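Local coordinates for protein serine protease MT3772 (Mycobacterium tuberculosis H37Rv, PDB 3LT3) that acts as a membrane-associated serine endopeptidase and is probably needed for resistance of the bacterium to acid and oxidative stress, at residues Val25-Leu30 and Asn61-Tyr66; Val85-Val90 and Gly199-Ile204; Val111-Tyr116 and Gly165-Leu170; Thr153-Val158 and Asp185-Phe190. The protein carries 1 engineered substitution. All coordinates share one frame; numbering follows the deposited sequence.

Contact 1 (Val25-Leu30 and Asn61-Tyr66); sequences VKIRSL and NNVTVY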
# COMPACT_ATOMS: atom_id res chain seq x y z
N VAL A 25 -3.19 7.74 -5.09
CA VAL A 25 -3.32 9.09 -4.54
C VAL A 25 -2.30 9.38 -3.43
O VAL A 25 -1.83 8.47 -2.74
CB VAL A 25 -4.76 9.36 -4.01
CG1 VAL A 25 -5.79 9.21 -5.14
CG2 VAL A 25 -5.12 8.44 -2.85
N LYS A 26 -1.95 10.66 -3.29
CA LYS A 26 -1.10 11.11 -2.21
C LYS A 26 -1.97 11.50 -1.01
O LYS A 26 -3.04 12.08 -1.18
CB LYS A 26 -0.24 12.30 -2.66
CG LYS A 26 0.79 12.76 -1.64
CD LYS A 26 1.87 13.65 -2.26
CE LYS A 26 1.32 15.01 -2.68
NZ LYS A 26 2.39 15.91 -3.20
N ILE A 27 -1.49 11.17 0.18
CA ILE A 27 -2.22 11.48 1.41
C ILE A 27 -1.37 12.34 2.35
O ILE A 27 -0.22 12.02 2.65
CB ILE A 27 -2.72 10.20 2.11
CG1 ILE A 27 -3.89 9.62 1.31
CG2 ILE A 27 -3.15 10.47 3.55
CD1 ILE A 27 -3.88 8.14 1.20
N ARG A 28 -1.97 13.45 2.79
CA ARG A 28 -1.38 14.32 3.80
C ARG A 28 -2.32 14.39 5.00
O ARG A 28 -3.50 14.70 4.86
CB ARG A 28 -1.14 15.72 3.24
CG ARG A 28 0.01 15.82 2.25
CD ARG A 28 0.40 17.27 2.01
NE ARG A 28 1.64 17.39 1.25
CZ ARG A 28 1.71 17.61 -0.06
NH1 ARG A 28 0.61 17.75 -0.79
NH2 ARG A 28 2.90 17.69 -0.65
N SER A 29 -1.79 14.09 6.19
CA SER A 29 -2.58 14.15 7.42
C SER A 29 -1.90 14.97 8.51
O SER A 29 -0.67 15.01 8.60
CB SER A 29 -2.90 12.74 7.93
OG SER A 29 -1.72 12.07 8.35
N LEU A 30 -2.72 15.62 9.33
CA LEU A 30 -2.23 16.44 10.43
C LEU A 30 -2.70 15.89 11.78
O LEU A 30 -1.88 15.49 12.61
CB LEU A 30 -2.70 17.89 10.27
CG LEU A 30 -2.07 18.72 9.14
CD1 LEU A 30 -3.01 19.84 8.72
CD2 LEU A 30 -0.71 19.28 9.54
N ASN A 61 -7.69 14.15 12.15
CA ASN A 61 -8.95 14.78 11.78
C ASN A 61 -8.82 15.67 10.53
O ASN A 61 -9.82 16.15 10.00
CB ASN A 61 -9.51 15.59 12.95
N ASN A 62 -7.58 15.87 10.09
CA ASN A 62 -7.29 16.69 8.91
C ASN A 62 -6.52 15.89 7.85
O ASN A 62 -5.31 16.05 7.69
CB ASN A 62 -6.51 17.96 9.31
CG ASN A 62 -6.56 19.04 8.25
OD1 ASN A 62 -6.06 18.88 7.13
ND2 ASN A 62 -7.16 20.18 8.59
N VAL A 63 -7.24 15.03 7.15
CA VAL A 63 -6.66 14.21 6.09
C VAL A 63 -7.10 14.72 4.72
O VAL A 63 -8.30 14.89 4.46
CB VAL A 63 -7.04 12.70 6.24
CG1 VAL A 63 -6.35 11.86 5.17
CG2 VAL A 63 -6.67 12.19 7.62
N THR A 64 -6.13 14.97 3.85
CA THR A 64 -6.39 15.40 2.48
C THR A 64 -5.87 14.36 1.48
O THR A 64 -4.80 13.79 1.67
CB THR A 64 -5.76 16.79 2.19
OG1 THR A 64 -6.25 17.74 3.15
CG2 THR A 64 -6.12 17.28 0.79
N VAL A 65 -6.66 14.12 0.44
CA VAL A 65 -6.31 13.19 -0.63
C VAL A 65 -6.06 13.95 -1.94
O VAL A 65 -6.91 14.73 -2.38
CB VAL A 65 -7.41 12.10 -0.82
CG1 VAL A 65 -7.31 11.42 -2.18
CG2 VAL A 65 -7.34 11.07 0.30
N TYR A 66 -4.89 13.73 -2.53
CA TYR A 66 -4.54 14.35 -3.81
C TYR A 66 -4.59 13.32 -4.93
O TYR A 66 -3.75 12.42 -5.00
CB TYR A 66 -3.15 15.00 -3.74
CG TYR A 66 -3.04 16.10 -2.72
CD1 TYR A 66 -2.63 15.83 -1.42
CD2 TYR A 66 -3.34 17.42 -3.06
CE1 TYR A 66 -2.53 16.85 -0.47
CE2 TYR A 66 -3.24 18.45 -2.13
CZ TYR A 66 -2.84 18.15 -0.83
OH TYR A 66 -2.74 19.16 0.10

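Contact 2 (Val85-Val90 and Gly199-Ile204); sequences VAILAV and GQLAKI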
# COMPACT_ATOMS: atom_id res chain seq x y z
N VAL A 85 -3.81 -1.38 7.63
CA VAL A 85 -4.49 -0.58 6.62
C VAL A 85 -5.67 0.23 7.19
O VAL A 85 -6.24 -0.15 8.21
CB VAL A 85 -4.95 -1.43 5.39
CG1 VAL A 85 -3.76 -2.15 4.75
CG2 VAL A 85 -6.03 -2.44 5.77
N ALA A 86 -6.00 1.33 6.52
CA ALA A 86 -7.14 2.17 6.90
C ALA A 86 -7.94 2.61 5.68
O ALA A 86 -7.39 2.72 4.58
CB ALA A 86 -6.67 3.38 7.69
N ILE A 87 -9.23 2.84 5.87
CA ILE A 87 -10.12 3.31 4.80
C ILE A 87 -10.46 4.78 4.99
O ILE A 87 -10.85 5.21 6.07
CB ILE A 87 -11.43 2.47 4.71
CG1 ILE A 87 -11.14 0.98 4.51
CG2 ILE A 87 -12.37 3.00 3.61
CD1 ILE A 87 -10.35 0.64 3.26
N LEU A 88 -10.31 5.54 3.91
CA LEU A 88 -10.71 6.94 3.88
C LEU A 88 -11.95 7.10 3.01
O LEU A 88 -12.05 6.51 1.93
CB LEU A 88 -9.58 7.83 3.33
CG LEU A 88 -8.20 7.77 3.98
CD1 LEU A 88 -7.20 8.60 3.19
CD2 LEU A 88 -8.24 8.24 5.43
N ALA A 89 -12.91 7.90 3.49
CA ALA A 89 -14.08 8.25 2.71
C ALA A 89 -13.81 9.55 1.97
O ALA A 89 -13.56 10.58 2.59
CB ALA A 89 -15.30 8.38 3.60
N VAL A 90 -13.83 9.48 0.64
CA VAL A 90 -13.47 10.62 -0.20
C VAL A 90 -14.57 10.90 -1.24
O VAL A 90 -14.50 10.37 -2.35
CB VAL A 90 -12.10 10.41 -0.91
CG1 VAL A 90 -11.55 11.73 -1.42
CG2 VAL A 90 -11.09 9.74 0.02
N GLY A 199 -7.83 -10.09 4.84
CA GLY A 199 -7.99 -10.48 6.24
C GLY A 199 -8.04 -9.29 7.18
O GLY A 199 -8.81 -9.29 8.14
N GLN A 200 -7.22 -8.28 6.91
CA GLN A 200 -7.19 -7.05 7.71
C GLN A 200 -8.44 -6.19 7.50
O GLN A 200 -9.01 -5.69 8.47
CB GLN A 200 -5.92 -6.25 7.43
CG GLN A 200 -4.68 -6.81 8.12
CD GLN A 200 -3.43 -5.98 7.88
OE1 GLN A 200 -2.31 -6.48 8.00
NE2 GLN A 200 -3.62 -4.71 7.55
N LEU A 201 -8.85 -6.02 6.24
CA LEU A 201 -10.11 -5.34 5.92
C LEU A 201 -11.32 -6.09 6.46
O LEU A 201 -12.36 -5.49 6.74
CB LEU A 201 -10.26 -5.14 4.40
CG LEU A 201 -9.35 -4.16 3.65
CD1 LEU A 201 -9.66 -4.18 2.17
CD2 LEU A 201 -9.49 -2.76 4.21
N ALA A 202 -11.18 -7.41 6.60
CA ALA A 202 -12.23 -8.26 7.16
C ALA A 202 -12.45 -7.97 8.65
O ALA A 202 -13.59 -7.94 9.11
CB ALA A 202 -11.91 -9.73 6.94
N LYS A 203 -11.36 -7.76 9.39
CA LYS A 203 -11.42 -7.36 10.80
C LYS A 203 -12.19 -6.06 10.97
O LYS A 203 -12.98 -5.92 11.90
CB LYS A 203 -10.01 -7.21 11.40
CG LYS A 203 -9.52 -8.42 12.18
CD LYS A 203 -8.66 -9.33 11.32
CE LYS A 203 -8.21 -10.56 12.10
NZ LYS A 203 -7.42 -11.49 11.25
N ILE A 204 -11.95 -5.11 10.07
CA ILE A 204 -12.65 -3.83 10.06
C ILE A 204 -14.12 -4.01 9.65
O ILE A 204 -15.01 -3.45 10.29
CB ILE A 204 -11.93 -2.80 9.14
CG1 ILE A 204 -10.62 -2.36 9.79
CG2 ILE A 204 -12.83 -1.59 8.88
CD1 ILE A 204 -9.66 -1.63 8.86

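Contact 3 (Val111-Tyr116 and Gly165-Leu170); sequences VVVLGY and GPLIDL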
# COMPACT_ATOMS: atom_id res chain seq x y z
N VAL A 111 7.49 -6.45 -10.98
CA VAL A 111 6.36 -5.72 -10.44
C VAL A 111 6.73 -4.25 -10.29
O VAL A 111 7.89 -3.88 -10.48
CB VAL A 111 5.90 -6.30 -9.08
CG1 VAL A 111 5.13 -7.59 -9.30
CG2 VAL A 111 7.08 -6.55 -8.16
N VAL A 112 5.76 -3.41 -9.98
CA VAL A 112 6.01 -1.98 -9.81
C VAL A 112 5.36 -1.46 -8.53
O VAL A 112 4.21 -1.79 -8.23
CB VAL A 112 5.52 -1.14 -11.02
CG1 VAL A 112 6.22 0.21 -11.05
CG2 VAL A 112 5.78 -1.86 -12.34
N VAL A 113 6.13 -0.68 -7.77
CA VAL A 113 5.62 0.05 -6.62
C VAL A 113 5.20 1.44 -7.10
O VAL A 113 6.00 2.16 -7.70
CB VAL A 113 6.69 0.20 -5.51
CG1 VAL A 113 6.14 1.02 -4.34
CG2 VAL A 113 7.17 -1.15 -5.03
N LEU A 114 3.94 1.80 -6.84
CA LEU A 114 3.45 3.13 -7.18
C LEU A 114 3.19 3.92 -5.91
O LEU A 114 2.51 3.45 -5.01
CB LEU A 114 2.16 3.03 -8.01
CG LEU A 114 2.12 2.22 -9.30
CD1 LEU A 114 0.80 2.49 -9.98
CD2 LEU A 114 3.27 2.55 -10.24
N GLY A 115 3.74 5.13 -5.84
CA GLY A 115 3.57 5.97 -4.67
C GLY A 115 4.13 7.36 -4.79
O GLY A 115 4.46 7.82 -5.89
N TYR A 116 4.23 8.04 -3.65
CA TYR A 116 4.73 9.40 -3.58
C TYR A 116 5.87 9.47 -2.56
O TYR A 116 5.66 9.93 -1.43
CB TYR A 116 3.60 10.38 -3.23
CG TYR A 116 2.47 10.40 -4.25
CD1 TYR A 116 2.37 11.43 -5.19
CD2 TYR A 116 1.50 9.40 -4.26
CE1 TYR A 116 1.34 11.45 -6.12
CE2 TYR A 116 0.47 9.41 -5.19
CZ TYR A 116 0.39 10.44 -6.12
OH TYR A 116 -0.64 10.44 -7.03
N GLY A 165 1.20 2.38 -0.64
CA GLY A 165 1.28 2.27 -2.09
C GLY A 165 1.05 0.86 -2.59
O GLY A 165 1.52 -0.10 -1.97
N PRO A 166 0.32 0.71 -3.71
CA PRO A 166 0.07 -0.63 -4.24
C PRO A 166 1.28 -1.22 -4.97
O PRO A 166 2.06 -0.49 -5.60
CB PRO A 166 -1.08 -0.40 -5.23
CG PRO A 166 -0.89 1.00 -5.71
CD PRO A 166 -0.30 1.76 -4.54
N LEU A 167 1.44 -2.53 -4.85
CA LEU A 167 2.35 -3.29 -5.68
C LEU A 167 1.53 -3.89 -6.83
O LEU A 167 0.57 -4.62 -6.60
CB LEU A 167 3.03 -4.40 -4.87
CG LEU A 167 4.14 -5.20 -5.55
CD1 LEU A 167 5.44 -4.41 -5.56
CD2 LEU A 167 4.34 -6.53 -4.84
N ILE A 168 1.93 -3.57 -8.05
CA ILE A 168 1.13 -3.90 -9.23
C ILE A 168 1.88 -4.84 -10.18
O ILE A 168 3.07 -4.64 -10.45
CB ILE A 168 0.62 -2.61 -9.92
CG1 ILE A 168 -0.58 -2.05 -9.14
CG2 ILE A 168 0.22 -2.85 -11.37
CD1 ILE A 168 -0.70 -0.56 -9.19
N ASP A 169 1.18 -5.86 -10.67
CA ASP A 169 1.73 -6.80 -11.66
C ASP A 169 1.64 -6.24 -13.08
O ASP A 169 1.17 -5.12 -13.29
CB ASP A 169 1.05 -8.18 -11.54
CG ASP A 169 -0.44 -8.15 -11.88
OD1 ASP A 169 -1.11 -9.16 -11.58
OD2 ASP A 169 -0.95 -7.16 -12.45
N LEU A 170 2.07 -7.03 -14.07
CA LEU A 170 2.06 -6.60 -15.47
C LEU A 170 0.65 -6.50 -16.07
O LEU A 170 0.46 -5.87 -17.12
CB LEU A 170 2.95 -7.51 -16.32
CG LEU A 170 4.46 -7.52 -16.04
CD1 LEU A 170 5.13 -8.69 -16.75
CD2 LEU A 170 5.12 -6.20 -16.44

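Contact 4 (Thr153-Val158 and Asp185-Phe190); sequences TIRADV and DAETGF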
# COMPACT_ATOMS: atom_id res chain seq x y z
N THR A 153 8.36 -10.17 0.21
CA THR A 153 9.60 -9.40 0.24
C THR A 153 9.93 -9.06 -1.21
O THR A 153 9.81 -9.90 -2.10
CB THR A 153 10.76 -10.19 0.87
OG1 THR A 153 10.82 -11.51 0.31
CG2 THR A 153 10.58 -10.29 2.37
N ILE A 154 10.31 -7.80 -1.44
CA ILE A 154 10.61 -7.33 -2.79
C ILE A 154 11.99 -6.68 -2.89
O ILE A 154 12.51 -6.17 -1.90
CB ILE A 154 9.51 -6.36 -3.33
CG1 ILE A 154 9.42 -5.09 -2.48
CG2 ILE A 154 8.15 -7.07 -3.44
CD1 ILE A 154 8.64 -3.96 -3.12
N ARG A 155 12.57 -6.70 -4.09
CA ARG A 155 13.73 -5.87 -4.38
C ARG A 155 13.25 -4.59 -5.04
O ARG A 155 12.69 -4.63 -6.13
CB ARG A 155 14.75 -6.59 -5.25
CG ARG A 155 16.02 -5.77 -5.45
CD ARG A 155 17.06 -6.48 -6.28
NE ARG A 155 18.24 -5.63 -6.45
CZ ARG A 155 19.40 -6.03 -6.94
NH1 ARG A 155 19.57 -7.29 -7.33
NH2 ARG A 155 20.41 -5.18 -7.05
N ALA A 156 13.47 -3.47 -4.36
CA ALA A 156 13.03 -2.16 -4.82
C ALA A 156 13.62 -1.08 -3.92
O ALA A 156 13.81 -1.30 -2.72
CB ALA A 156 11.51 -2.06 -4.80
N ASP A 157 13.90 0.08 -4.50
CA ASP A 157 14.33 1.24 -3.73
C ASP A 157 13.10 1.93 -3.14
O ASP A 157 12.63 2.95 -3.66
CB ASP A 157 15.15 2.20 -4.60
CG ASP A 157 16.47 1.59 -5.06
OD1 ASP A 157 16.46 0.45 -5.56
OD2 ASP A 157 17.51 2.27 -4.93
N VAL A 158 12.58 1.35 -2.07
CA VAL A 158 11.35 1.82 -1.43
C VAL A 158 11.64 2.87 -0.36
O VAL A 158 12.71 2.88 0.26
CB VAL A 158 10.49 0.62 -0.90
CG1 VAL A 158 11.04 0.08 0.42
CG2 VAL A 158 9.04 1.01 -0.77
N ASP A 185 19.26 -4.06 5.34
CA ASP A 185 19.35 -4.30 3.90
C ASP A 185 18.65 -3.21 3.10
O ASP A 185 17.44 -3.01 3.22
CB ASP A 185 18.77 -5.68 3.55
N ALA A 186 19.43 -2.50 2.28
CA ALA A 186 18.87 -1.57 1.31
C ALA A 186 18.31 -2.36 0.13
O ALA A 186 18.65 -3.53 -0.06
CB ALA A 186 19.93 -0.59 0.84
N GLU A 187 17.43 -1.72 -0.64
CA GLU A 187 16.76 -2.34 -1.79
C GLU A 187 15.86 -3.51 -1.38
O GLU A 187 15.61 -4.42 -2.17
CB GLU A 187 17.77 -2.78 -2.86
CG GLU A 187 18.47 -1.63 -3.59
CD GLU A 187 19.60 -2.11 -4.47
OE1 GLU A 187 20.28 -3.09 -4.11
OE2 GLU A 187 19.83 -1.49 -5.54
N THR A 188 15.36 -3.48 -0.15
CA THR A 188 14.47 -4.52 0.35
C THR A 188 13.21 -3.91 0.95
O THR A 188 13.28 -3.11 1.88
CB THR A 188 15.17 -5.44 1.38
OG1 THR A 188 16.40 -5.93 0.82
CG2 THR A 188 14.29 -6.63 1.75
N GLY A 189 12.06 -4.28 0.39
CA GLY A 189 10.76 -3.80 0.86
C GLY A 189 9.85 -4.94 1.30
O GLY A 189 10.04 -6.09 0.90
N PHE A 190 8.87 -4.60 2.12
CA PHE A 190 7.89 -5.56 2.63
C PHE A 190 6.49 -5.15 2.17
O PHE A 190 6.09 -3.99 2.32
CB PHE A 190 7.95 -5.66 4.15
CG PHE A 190 9.13 -6.44 4.67
CD1 PHE A 190 8.97 -7.77 5.06
CD2 PHE A 190 10.39 -5.86 4.77
CE1 PHE A 190 10.06 -8.51 5.53
CE2 PHE A 190 11.48 -6.59 5.24
CZ PHE A 190 11.31 -7.91 5.62
O HOH W 1 14.78 0.27 -0.47

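Contact 1 (Val25-Leu30 and Asn61-Tyr66)
Arg-28 and Tyr-66 meet edge to face: guanidinium atom NH1 lies over the phenol ring, 3.3 Å from CE1, and the two planes stand 83° apart. Tyr-66 CG stands opposite the carbonyl carbon (chi1 -62°), and Arg-28, also swung beside its own N (chi1 -73°), runs extended as far as NE, which brings NH1 over the ring. The opposite face of the ring is taken by CG2 of Thr-64 from its own strand, so the phenol is flanked on both sides. At the ring edge, near its plane, lies Lys-26 O, 3.8 Å from Tyr-66 CD1. On the other side of the sheet, Ile-27 reaches Val-63 through CG2 (3.8 Å to CG1) and Val-65 through CG1 (3.9 Å to CG2), and Val-25 CB meets Val-65 CG1 beyond them. Under these side chains runs an antiparallel pairing, strand 24-29 with strand 63-66, which joins the two end strands of the first six-stranded sheet and closes the N-terminal barrel of the chymotrypsin-like fold. Two pairs of backbone bonds hold it, Lys-26 with Tyr-66 and Arg-28 with Thr-64; within them Tyr-66 N reaches Lys-26 O at 2.8 Å. Leu-30 N to Asn-62 O adds a more bent bond at the strand end. Farther out, Glu-39 pairs with Arg-28 NE, the carbonyls of Gly-119 and Gly-120 hold Lys-26 NZ, and Leu-88 packs against Ile-27, Val-63 and Val-65 inside the barrel.

Contact 2 (Val85-Val90 and Gly199-Ile204)
Apolar packing joins Val-85 and Ile-87 of the strand to Leu-201 of the helix through a single methyl. Leu-201 CD2 sits 3.6 Å from Ile-87 CD1 and 3.8 Å from Val-85 CG2, and both strand side chains meet the leucine at about a right angle. The CB of Leu-201 does not itself head for the strand; CD1 continues the chain (chi2 178°), and the other branch, CD2, is turned to the two partners. On Val-85, CG1 stands opposite the carbonyl carbon (chi1 -57°) and CG2 falls between the backbone N and the carbonyl carbon; CG2 also comes within 4.2 Å of Gln-200 CB, where the two side chains pass at a slant. Val-85 and Ile-87, two residues apart, both send CB toward the helix, while Leu-88 faces the barrel interior. The helix is the C-terminal one, 194-207, which follows the last strand of the second barrel directly but lies here against strand 85-89 of the first, a crossing that ties the two barrels together in the chymotrypsin-like fold. Its axis makes 58° with that of the strand, and the closest approach of the axes is 9.0 Å. Contact of carbon with a backbone oxygen is confined to the far turn, where Ile-204 CD1 approaches Val-85 O to 3.8 Å, and Ile-204 also packs on Asp-80 and Val-83. On the polar side, the Gln-200 side chain comes within about 3 Å (nearest atoms) of that of Asp-84, the predicted triad aspartate.

Contact 3 (Val111-Tyr116 and Gly165-Leu170)
Leu-167 places CD1 between two valine methyls, 3.7 Å from Val-111 CG2 and 3.7 Å from Val-113 CG2. Its CG is set opposite the backbone N (chi1 -173°), and the turn at chi2 then brings CD1 to the facing strand. Leu-167 and Val-113 share one face of the sheet, where Ile-154 CD1 also packs on both. Across the sheet, the Leu-114 and Ile-168 side chains cross at about a right angle, their CD1 methyls touching 3.5 Å apart, tighter than usual van der Waals contact; Thr-20 of helix 15-20 touches both residues. Outside this apolar layer, Pro-166 rests its ring CD 3.3 Å from Leu-114 O. The backbone provides three hydrogen bonds. Val-112 and Ile-168 exchange a pair, with Ile-168 N to Val-112 O at 2.9 Å, and Leu-114 N donates to Pro-166 O at 3.2 Å in a nearly straight bond of 174°. At the outer edge Asp-169 turns its CB away from the opposite strand, and its OD2 accepts from Gln-173 N. Gly-165 comes two residues after Ala-163, the engineered replacement of the predicted nucleophile. The pairing joins the end strands 110-115 and 166-168 and so closes the C-terminal six-stranded barrel of the chymotrypsin-like fold, one strand of which leaves directly from the nucleophile loop.

Contact 4 (Thr153-Val158 and Asp185-Phe190)
The Phe-190 ring is met by Thr-153, whose CG2 lies 3.7 Å from CE1; the two side chains run side by side and point the same way. The Arg-155 and Glu-187 side chains likewise lie side by side, and their end groups are turned 61° to each other. NH2 is 3.6 Å from OE1, a long salt bridge, whereas NH1 is bound more firmly elsewhere, to the carbonyl oxygen of Val-4. The other carboxylate oxygen, OE2, is 3.9 Å from Asp-157 OD1, a like-charged neighbour whose repulsion the arginine probably eases. On the opposite face of the sheet, Ile-154 lies against the backbone of Gly-189. Its CG1 occupies the slot between N and the carbonyl carbon (chi1 62°), which brings it 3.6 Å from Gly-189 O, and Val-158 CG1 approaches Gly-189 CA to 3.9 Å, so that the glycine has both branched side chains close to its backbone. Ile-154 and Gly-189 are a hydrogen-bonded pair, with Ile-154 N to Gly-189 O at 2.9 Å and Gly-189 N to Ile-154 O at 3.0 Å. The third bond, Ala-156 N to Glu-187 O, reaches its acceptor from well above the carbonyl plane; that oxygen also accepts from Arg-130 NH2, and Arg-130 NE binds Ile-154 O. Past the pairing, Asp-157 centres an inverse gamma turn, and a water donates to Ala-156 O at 2.9 Å, bridging weakly to Glu-187 N. Strands 148-155 and 188-193 are neighbours in the middle of the second barrel's strand order, a pairing that belongs to the chymotrypsin-like fold of this S1C protease.

Overall arrangement
Contacts 1 and 3 are counterparts, each sealing one of the two barrels by pairing its end strands. Contact 3 is the more buried and almost wholly apolar, while contact 1 has a charged and aromatic outer face. Contact 4 lies in the same barrel as contact 3 and shares its core through Ile-154; its exposed end brings in acids, an arginine and water. Contact 2, buried but without a clear hydrogen bond, is the one that joins strand to helix, bringing the C-terminal helix onto the first barrel. It meets contact 1 at Leu-88, and the barrels also meet where Tyr-116 from the segment 111-116 packs on Val-25 and Lys-26.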